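Local coordinates for protein porin B (Pseudomonas putida, PDB 4GEY) that probably lets glucose and related sugars diffuse across the outer membrane through a carbohydrate-selective beta-barrel channel, at residues A[106-111]-A[411-416]; A[375-380]-A[420-425]. The protein carries 2 engineered substitutions. All blocks are in the same frame, centred on the assembly; numbering follows the deposited sequence.

How the contacts relate
Contact 1 sets I108, at the end of helix 103-108, against I413 of strand 404-414 and P416 just past it. Contact 2 joins the loops 375-380 and 420-425. Their centres are 11 Å apart. Loop 420-425 follows soon after segment 411-416, so the two contacts are joined by the chain. They are also joined in space: D110 OD2 lies 2.5 Å from Y377 OH, and S415 OG 2.6 Å from D420 OD1, both probable hydrogen bonds. P416 CG packs on V422 CG1 at 3.5 Å. One decyl maltoside, chain K, touches both contacts through K414 and N424. The glucose pocket uses none of their residues, but E121 to R125 belong to the same inter-strand connection as helix 103-108.

Contact 1 (A[106-111]-A[411-416]); sequences DRISDP and QYIKSP. With C8E ((hydroxyethyloxy)tri(ethyloxy)octane), chain F; DMU (decyl-beta-D-maltopyranoside), chain K.
I108 packs on P416, and this is the tight part of the contact. Its CG2 sits 3.6 Å from P416 CB and equally far from P416 CG, with the two side chains crossing at about a right angle. The torsions of I108 explain the choice of branch. CG2 is anti to the backbone N and reaches the proline, while CG1 stands beside that N (chi1 -77°) and faces I413. That second meeting is looser, with I108 CG1 4.5 Å from I413 CD1. All three residues are buried, and no hydrogen bond crosses between the segments. A425 and V427 of strand 425-435 also touch I108, and V119 covers part of I413.

The other side of strand 404-414 meets detergent. The ether chain of (hydroxyethyloxy)tri(ethyloxy)octane runs over one face of the Y412 ring. Its C13 lies 3.8 Å above the ring plane, offset toward the rim. Its C17 is 3.4 Å from Y412 OH, whose hydroxyl is also hydrogen-bonded to N424. K414 bends at chi2, chi3 and chi4. This brings its NZ to 2.9 Å from O49 of the chain K decyl maltoside, to which it donates a hydrogen bond.

I413 therefore turns to the helix, while its neighbours Y412 and K414 carry amphiphiles that probably stand in for lipid. This two-sided strand is what a membrane beta-barrel requires. Here a short helix, in the connection between strands 89-100 and 129-140, folds against the barrel wall, consistent with the inward-folded loops that narrow porin channels.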
loop_
_atom_site.group_PDB
_atom_site.type_symbol
_atom_site.label_atom_id
_atom_site.label_comp_id
_atom_site.label_asym_id
_atom_site.label_seq_id
_atom_site.Cartn_x
_atom_site.Cartn_y
_atom_site.Cartn_z
ATOM N N ASP A 106 7.407 6.515 -16.693
ATOM C CA ASP A 106 8.328 7.110 -17.643
ATOM C C ASP A 106 8.881 6.143 -18.679
ATOM O O ASP A 106 9.295 6.577 -19.743
ATOM C CB ASP A 106 9.448 7.851 -16.906
ATOM C CG ASP A 106 8.941 9.068 -16.155
ATOM O OD1 ASP A 106 7.874 9.586 -16.545
ATOM O OD2 ASP A 106 9.598 9.508 -15.180
ATOM N N ARG A 107 8.880 4.840 -18.386
ATOM C CA ARG A 107 9.354 3.836 -19.365
ATOM C C ARG A 107 8.444 2.595 -19.568
ATOM O O ARG A 107 8.226 2.170 -20.696
ATOM C CB ARG A 107 10.771 3.354 -19.027
ATOM C CG ARG A 107 11.859 4.397 -19.143
ATOM C CD ARG A 107 12.164 4.815 -20.592
ATOM N NE ARG A 107 12.158 6.269 -20.688
ATOM C CZ ARG A 107 13.212 7.002 -20.998
ATOM N NH1 ARG A 107 14.360 6.414 -21.284
ATOM N NH2 ARG A 107 13.111 8.323 -21.044
ATOM N N ILE A 108 7.937 2.010 -18.489
ATOM C CA ILE A 108 7.239 0.727 -18.585
ATOM C C ILE A 108 5.851 0.792 -19.229
ATOM O O ILE A 108 5.527 -0.015 -20.103
ATOM C CB ILE A 108 7.114 0.049 -17.203
ATOM C CG1 ILE A 108 8.440 -0.589 -16.794
ATOM C CG2 ILE A 108 6.044 -1.023 -17.207
ATOM C CD1 ILE A 108 9.264 0.300 -15.948
ATOM N N SER A 109 5.041 1.757 -18.800
ATOM C CA SER A 109 3.628 1.829 -19.188
ATOM C C SER A 109 3.338 2.242 -20.623
ATOM O O SER A 109 4.026 3.059 -21.216
ATOM C CB SER A 109 2.875 2.788 -18.270
ATOM O OG SER A 109 2.693 2.220 -16.989
ATOM N N ASP A 110 2.282 1.672 -21.173
ATOM C CA ASP A 110 1.636 2.296 -22.301
ATOM C C ASP A 110 1.108 3.644 -21.784
ATOM O O ASP A 110 0.437 3.692 -20.767
ATOM C CB ASP A 110 0.479 1.415 -22.742
ATOM C CG ASP A 110 0.029 1.709 -24.137
ATOM O OD1 ASP A 110 -0.558 2.797 -24.356
ATOM O OD2 ASP A 110 0.245 0.837 -25.008
ATOM N N PRO A 111 1.419 4.744 -22.472
ATOM C CA PRO A 111 0.938 6.039 -21.975
ATOM C C PRO A 111 -0.576 6.169 -21.915
ATOM O O PRO A 111 -1.045 7.073 -21.230
ATOM C CB PRO A 111 1.513 7.052 -22.982
ATOM C CG PRO A 111 1.883 6.249 -24.181
ATOM C CD PRO A 111 2.272 4.891 -23.665
ATOM N N GLN A 411 12.833 -6.927 -10.405
ATOM C CA GLN A 411 11.396 -6.954 -10.646
ATOM C C GLN A 411 11.084 -7.375 -12.063
ATOM O O GLN A 411 11.785 -6.976 -12.996
ATOM C CB GLN A 411 10.804 -5.578 -10.397
ATOM C CG GLN A 411 10.749 -5.215 -8.938
ATOM C CD GLN A 411 10.202 -3.840 -8.732
ATOM O OE1 GLN A 411 9.045 -3.584 -9.042
ATOM N NE2 GLN A 411 11.025 -2.937 -8.212
ATOM N N TYR A 412 10.029 -8.171 -12.219
ATOM C CA TYR A 412 9.595 -8.649 -13.526
ATOM C C TYR A 412 8.117 -8.394 -13.701
ATOM O O TYR A 412 7.316 -8.731 -12.830
ATOM C CB TYR A 412 9.851 -10.147 -13.666
ATOM C CG TYR A 412 9.852 -10.646 -15.102
ATOM C CD1 TYR A 412 10.858 -10.267 -15.989
ATOM C CD2 TYR A 412 8.867 -11.506 -15.562
ATOM C CE1 TYR A 412 10.870 -10.727 -17.295
ATOM C CE2 TYR A 412 8.871 -11.971 -16.873
ATOM C CZ TYR A 412 9.872 -11.579 -17.734
ATOM O OH TYR A 412 9.877 -12.032 -19.038
ATOM N N ILE A 413 7.749 -7.820 -14.841
ATOM C CA ILE A 413 6.371 -7.421 -15.089
ATOM C C ILE A 413 5.837 -7.948 -16.421
ATOM O O ILE A 413 6.325 -7.583 -17.490
ATOM C CB ILE A 413 6.246 -5.892 -15.081
ATOM C CG1 ILE A 413 6.943 -5.321 -13.853
ATOM C CG2 ILE A 413 4.798 -5.472 -15.066
ATOM C CD1 ILE A 413 7.352 -3.926 -14.053
ATOM N N LYS A 414 4.820 -8.799 -16.346
ATOM C CA LYS A 414 4.201 -9.364 -17.528
ATOM C C LYS A 414 2.935 -8.587 -17.850
ATOM O O LYS A 414 2.059 -8.443 -16.994
ATOM C CB LYS A 414 3.859 -10.831 -17.289
ATOM C CG LYS A 414 3.481 -11.581 -18.551
ATOM C CD LYS A 414 2.112 -12.228 -18.422
ATOM C CE LYS A 414 1.147 -11.709 -19.476
ATOM N NZ LYS A 414 1.555 -12.025 -20.872
ATOM N N SER A 415 2.841 -8.095 -19.083
ATOM C CA SER A 415 1.736 -7.229 -19.485
ATOM C C SER A 415 1.519 -6.061 -18.525
ATOM O O SER A 415 0.584 -6.074 -17.725
ATOM C CB SER A 415 0.436 -8.023 -19.621
ATOM O OG SER A 415 0.549 -9.002 -20.633
ATOM N N PRO A 416 2.394 -5.054 -18.596
ATOM C CA PRO A 416 2.179 -3.794 -17.891
ATOM C C PRO A 416 0.814 -3.227 -18.253
ATOM O O PRO A 416 0.438 -3.243 -19.433
ATOM C CB PRO A 416 3.287 -2.910 -18.450
ATOM C CG PRO A 416 4.370 -3.861 -18.750
ATOM C CD PRO A 416 3.677 -5.061 -19.313
HETATM C C7 C8E F . 11.649 -11.641 -10.257
HETATM C C8 C8E F . 12.803 -11.437 -11.232
HETATM O O9 C8E F . 12.866 -12.556 -12.087
HETATM C C10 C8E F . 13.172 -12.241 -13.429
HETATM C C11 C8E F . 13.125 -13.512 -14.275
HETATM O O12 C8E F . 13.290 -13.198 -15.642
HETATM C C13 C8E F . 12.572 -14.101 -16.460
HETATM C C14 C8E F . 12.977 -14.001 -17.930
HETATM O O15 C8E F . 12.736 -15.256 -18.533
HETATM C C16 C8E F . 11.549 -15.303 -19.302
HETATM C C17 C8E F . 11.701 -14.487 -20.584
HETATM O O18 C8E F . 12.559 -15.177 -21.466
HETATM C C19 C8E F . 11.859 -15.925 -22.436
HETATM C C20 C8E F . 12.821 -16.236 -23.577
HETATM O O21 C8E F . 14.152 -16.028 -23.140
HETATM C C1 DMU K . 4.774 -13.269 -22.545
HETATM C C2 DMU K . 3.839 -13.327 -23.625
HETATM C C3 DMU K . 4.212 -14.270 -24.696
HETATM C C4 DMU K . 4.636 -15.662 -24.178
HETATM O O5 DMU K . 5.355 -15.562 -22.806
HETATM C C6 DMU K . 4.912 -14.543 -21.881
HETATM O O7 DMU K . 3.113 -14.495 -25.600
HETATM O O16 DMU K . 5.849 -14.468 -20.801
HETATM C C18 DMU K . 5.955 -15.552 -19.885
HETATM C C19 DMU K . 7.261 -15.692 -19.054
HETATM C C22 DMU K . 7.182 -16.314 -17.614
HETATM C C25 DMU K . 8.444 -16.287 -16.743
HETATM C C28 DMU K . 8.282 -16.150 -15.233
HETATM C C31 DMU K . 9.502 -15.925 -14.344
HETATM C C34 DMU K . 9.315 -15.738 -12.856
HETATM O O49 DMU K . 4.327 -12.220 -21.602
HETATM O O55 DMU K . 3.586 -11.968 -24.130
HETATM C C57 DMU K . 5.424 -16.309 -25.068
HETATM O O61 DMU K . 5.477 -17.691 -24.941
HETATM C C5 DMU K . 2.196 -14.400 -27.747
HETATM C C7 DMU K . 2.598 -15.595 -28.407
HETATM C C8 DMU K . 3.762 -15.388 -29.286
HETATM C C9 DMU K . 5.036 -14.891 -28.525
HETATM O O1 DMU K . 4.618 -14.100 -27.267
HETATM C C10 DMU K . 3.236 -13.897 -26.850
HETATM O O2 DMU K . 4.057 -16.576 -29.958
HETATM O O3 DMU K . 0.931 -14.594 -27.007
HETATM O O4 DMU K . 1.468 -16.065 -29.178
HETATM C C11 DMU K . 5.808 -14.110 -29.266
HETATM O O6 DMU K . 6.192 -14.589 -30.499
#

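Contact 2 (A[375-380]-A[420-425]); sequences NDYDNP and DEVDNA. With DMU (decyl-beta-D-maltopyranoside), chain L; DMU (decyl-beta-D-maltopyranoside), chain K.
Y377 lies under the side chain of E421 in a CH-pi contact between two inter-strand loops of the porin barrel. Segment 375-380 makes a type I beta turn from D376 to N379. An Asx turn sits inside it: D376 OD1 accepts from D378 N at 3.0 Å, nearly straight at 168°.

The CB of Y377 points toward loop 420-425. CG is anti to the backbone N (chi1 166°), and the ring extends beneath E421. CG and CD1 are each near both CB and CG of the glutamate. CD2 and CE2, on the other side of the ring, also lie near E421 CB. Farther along, CE1 and CZ are each 3.7 Å from E421 CB. That carbon stands 3.6 Å from the ring centroid, only 8° off the normal. At the tip, Y377 OH touches V422 CG2 at 3.5 Å and is hydrogen-bonded to D110. R112 makes a cation-pi contact with the same ring.

A leucine here would probably leave D110 without its hydroxyl mate, R112 without this ring to lie against and E421 without a flat face to rest on.

The far side of loop 420-425 binds detergent headgroups. O6 of the chain L maltoside donates to D420 OD2 at 2.9 Å. N424 grips the chain K maltoside with both amide atoms: OD1 accepts from O49 at 2.7 Å, and ND2 donates to O16 at 3.1 Å.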
loop_
_atom_site.group_PDB
_atom_site.type_symbol
_atom_site.label_atom_id
_atom_site.label_comp_id
_atom_site.label_asym_id
_atom_site.label_seq_id
_atom_site.Cartn_x
_atom_site.Cartn_y
_atom_site.Cartn_z
ATOM N N ASN A 375 -7.995 0.081 -35.511
ATOM C CA ASN A 375 -7.819 -1.314 -35.106
ATOM C C ASN A 375 -6.376 -1.695 -34.865
ATOM O O ASN A 375 -6.083 -2.785 -34.376
ATOM C CB ASN A 375 -8.477 -2.271 -36.107
ATOM C CG ASN A 375 -7.672 -2.439 -37.374
ATOM O OD1 ASN A 375 -6.818 -1.613 -37.705
ATOM N ND2 ASN A 375 -7.950 -3.513 -38.103
ATOM N N ASP A 376 -5.485 -0.776 -35.213
ATOM C CA ASP A 376 -4.051 -0.945 -35.029
ATOM C C ASP A 376 -3.585 -0.397 -33.672
ATOM O O ASP A 376 -3.723 0.798 -33.390
ATOM C CB ASP A 376 -3.320 -0.241 -36.171
ATOM C CG ASP A 376 -1.813 -0.303 -36.028
ATOM O OD1 ASP A 376 -1.311 -1.123 -35.214
ATOM O OD2 ASP A 376 -1.129 0.470 -36.747
ATOM N N TYR A 377 -3.019 -1.275 -32.845
ATOM C CA TYR A 377 -2.479 -0.904 -31.528
ATOM C C TYR A 377 -1.422 0.218 -31.550
ATOM O O TYR A 377 -1.256 0.941 -30.571
ATOM C CB TYR A 377 -1.908 -2.139 -30.821
ATOM C CG TYR A 377 -1.044 -1.822 -29.628
ATOM C CD1 TYR A 377 -1.603 -1.640 -28.366
ATOM C CD2 TYR A 377 0.336 -1.696 -29.761
ATOM C CE1 TYR A 377 -0.811 -1.338 -27.269
ATOM C CE2 TYR A 377 1.130 -1.406 -28.677
ATOM C CZ TYR A 377 0.557 -1.222 -27.433
ATOM O OH TYR A 377 1.363 -0.920 -26.358
ATOM N N ASP A 378 -0.695 0.350 -32.651
ATOM C CA ASP A 378 0.351 1.358 -32.742
ATOM C C ASP A 378 -0.235 2.725 -33.065
ATOM O O ASP A 378 0.491 3.713 -33.157
ATOM C CB ASP A 378 1.354 1.000 -33.840
ATOM C CG ASP A 378 2.052 -0.311 -33.598
ATOM O OD1 ASP A 378 2.496 -0.565 -32.457
ATOM O OD2 ASP A 378 2.159 -1.086 -34.575
ATOM N N ASN A 379 -1.538 2.783 -33.291
ATOM C CA ASN A 379 -2.163 4.060 -33.574
ATOM C C ASN A 379 -2.576 4.723 -32.262
ATOM O O ASN A 379 -3.307 4.125 -31.473
ATOM C CB ASN A 379 -3.356 3.862 -34.488
ATOM C CG ASN A 379 -3.863 5.155 -35.075
ATOM O OD1 ASN A 379 -4.129 6.120 -34.362
ATOM N ND2 ASN A 379 -4.000 5.184 -36.393
ATOM N N PRO A 380 -2.084 5.951 -32.011
ATOM C CA PRO A 380 -2.347 6.709 -30.780
ATOM C C PRO A 380 -3.819 6.755 -30.370
ATOM O O PRO A 380 -4.110 6.778 -29.180
ATOM C CB PRO A 380 -1.866 8.109 -31.136
ATOM C CG PRO A 380 -0.744 7.858 -32.070
ATOM C CD PRO A 380 -1.173 6.685 -32.906
ATOM N N ASP A 420 -1.210 -6.952 -23.223
ATOM C CA ASP A 420 -0.385 -8.008 -23.786
ATOM C C ASP A 420 0.538 -7.515 -24.884
ATOM O O ASP A 420 1.533 -8.165 -25.205
ATOM C CB ASP A 420 -1.260 -9.130 -24.308
ATOM C CG ASP A 420 -1.906 -9.908 -23.194
ATOM O OD1 ASP A 420 -1.415 -9.827 -22.047
ATOM O OD2 ASP A 420 -2.900 -10.605 -23.461
ATOM N N GLU A 421 0.224 -6.356 -25.442
ATOM C CA GLU A 421 1.030 -5.811 -26.525
ATOM C C GLU A 421 2.301 -5.126 -26.017
ATOM O O GLU A 421 3.143 -4.720 -26.808
ATOM C CB GLU A 421 0.205 -4.867 -27.405
ATOM C CG GLU A 421 -0.839 -5.596 -28.284
ATOM C CD GLU A 421 -1.908 -6.346 -27.480
ATOM O OE1 GLU A 421 -2.292 -5.862 -26.389
ATOM O OE2 GLU A 421 -2.354 -7.430 -27.937
ATOM N N VAL A 422 2.439 -5.017 -24.699
ATOM C CA VAL A 422 3.621 -4.408 -24.110
ATOM C C VAL A 422 4.541 -5.526 -23.658
ATOM O O VAL A 422 4.117 -6.419 -22.930
ATOM C CB VAL A 422 3.267 -3.502 -22.890
ATOM C CG1 VAL A 422 4.532 -3.061 -22.178
ATOM C CG2 VAL A 422 2.439 -2.291 -23.311
ATOM N N ASP A 423 5.795 -5.489 -24.100
ATOM C CA ASP A 423 6.747 -6.558 -23.786
ATOM C C ASP A 423 7.018 -6.648 -22.294
ATOM O O ASP A 423 6.945 -5.640 -21.580
ATOM C CB ASP A 423 8.053 -6.345 -24.523
ATOM C CG ASP A 423 7.888 -6.395 -26.017
ATOM O OD1 ASP A 423 7.008 -7.141 -26.500
ATOM O OD2 ASP A 423 8.650 -5.693 -26.717
ATOM N N ASN A 424 7.303 -7.858 -21.826
ATOM C CA ASN A 424 7.669 -8.073 -20.430
ATOM C C ASN A 424 8.792 -7.128 -20.047
ATOM O O ASN A 424 9.702 -6.898 -20.839
ATOM C CB ASN A 424 8.132 -9.518 -20.198
ATOM C CG ASN A 424 7.039 -10.532 -20.465
ATOM O OD1 ASN A 424 5.929 -10.180 -20.867
ATOM N ND2 ASN A 424 7.352 -11.801 -20.243
ATOM N N ALA A 425 8.724 -6.575 -18.843
ATOM C CA ALA A 425 9.743 -5.645 -18.380
ATOM C C ALA A 425 10.635 -6.273 -17.310
ATOM O O ALA A 425 10.136 -6.912 -16.375
ATOM C CB ALA A 425 9.098 -4.376 -17.855
HETATM C C1 DMU L . -2.144 -13.818 -20.353
HETATM C C2 DMU L . -3.225 -13.217 -21.103
HETATM C C3 DMU L . -3.554 -13.670 -22.481
HETATM C C4 DMU L . -3.023 -15.077 -22.839
HETATM O O5 DMU L . -1.585 -15.188 -22.287
HETATM C C6 DMU L . -1.551 -15.057 -20.852
HETATM O O7 DMU L . -4.989 -13.688 -22.674
HETATM O O16 DMU L . -0.204 -15.261 -20.399
HETATM C C18 DMU L . 0.028 -16.202 -19.351
HETATM C C19 DMU L . 1.389 -16.140 -18.610
HETATM C C22 DMU L . 1.459 -15.628 -17.125
HETATM C C25 DMU L . 2.851 -15.586 -16.488
HETATM C C28 DMU L . 3.090 -14.833 -15.195
HETATM C C31 DMU L . 4.510 -14.383 -14.917
HETATM C C34 DMU L . 4.892 -13.904 -13.533
HETATM C C37 DMU L . 5.883 -12.790 -13.408
HETATM O O49 DMU L . -2.670 -14.035 -18.977
HETATM O O55 DMU L . -3.069 -11.754 -21.018
HETATM C C57 DMU L . -3.044 -15.362 -24.163
HETATM O O61 DMU L . -2.009 -16.139 -24.660
HETATM C C5 DMU L . -6.662 -13.640 -24.402
HETATM C C7 DMU L . -6.456 -14.154 -25.719
HETATM C C8 DMU L . -5.830 -13.193 -26.635
HETATM C C9 DMU L . -4.439 -12.712 -26.135
HETATM O O1 DMU L . -4.440 -12.564 -24.606
HETATM C C10 DMU L . -5.535 -12.960 -23.746
HETATM O O2 DMU L . -5.651 -13.779 -27.892
HETATM O O3 DMU L . -7.163 -14.726 -23.549
HETATM O O4 DMU L . -7.762 -14.542 -26.247
HETATM C C11 DMU L . -4.105 -11.554 -26.672
HETATM O O6 DMU L . -2.883 -11.009 -26.322
HETATM C C1 DMU K . 4.774 -13.269 -22.545
HETATM C C2 DMU K . 3.839 -13.327 -23.625
HETATM C C3 DMU K . 4.212 -14.270 -24.696
HETATM C C4 DMU K . 4.636 -15.662 -24.178
HETATM O O5 DMU K . 5.355 -15.562 -22.806
HETATM C C6 DMU K . 4.912 -14.543 -21.881
HETATM O O7 DMU K . 3.113 -14.495 -25.600
HETATM O O16 DMU K . 5.849 -14.468 -20.801
HETATM C C18 DMU K . 5.955 -15.552 -19.885
HETATM C C19 DMU K . 7.261 -15.692 -19.054
HETATM C C22 DMU K . 7.182 -16.314 -17.614
HETATM C C25 DMU K . 8.444 -16.287 -16.743
HETATM C C28 DMU K . 8.282 -16.150 -15.233
HETATM C C31 DMU K . 9.502 -15.925 -14.344
HETATM C C34 DMU K . 9.315 -15.738 -12.856
HETATM O O49 DMU K . 4.327 -12.220 -21.602
HETATM O O55 DMU K . 3.586 -11.968 -24.130
HETATM C C57 DMU K . 5.424 -16.309 -25.068
HETATM O O61 DMU K . 5.477 -17.691 -24.941
HETATM C C5 DMU K . 2.196 -14.400 -27.747
HETATM C C7 DMU K . 2.598 -15.595 -28.407
HETATM C C8 DMU K . 3.762 -15.388 -29.286
HETATM C C9 DMU K . 5.036 -14.891 -28.525
HETATM O O1 DMU K . 4.618 -14.100 -27.267
HETATM C C10 DMU K . 3.236 -13.897 -26.850
HETATM O O2 DMU K . 4.057 -16.576 -29.958
HETATM O O3 DMU K . 0.931 -14.594 -27.007
HETATM O O4 DMU K . 1.468 -16.065 -29.178
HETATM C C11 DMU K . 5.808 -14.110 -29.266
HETATM O O6 DMU K . 6.192 -14.589 -30.499
#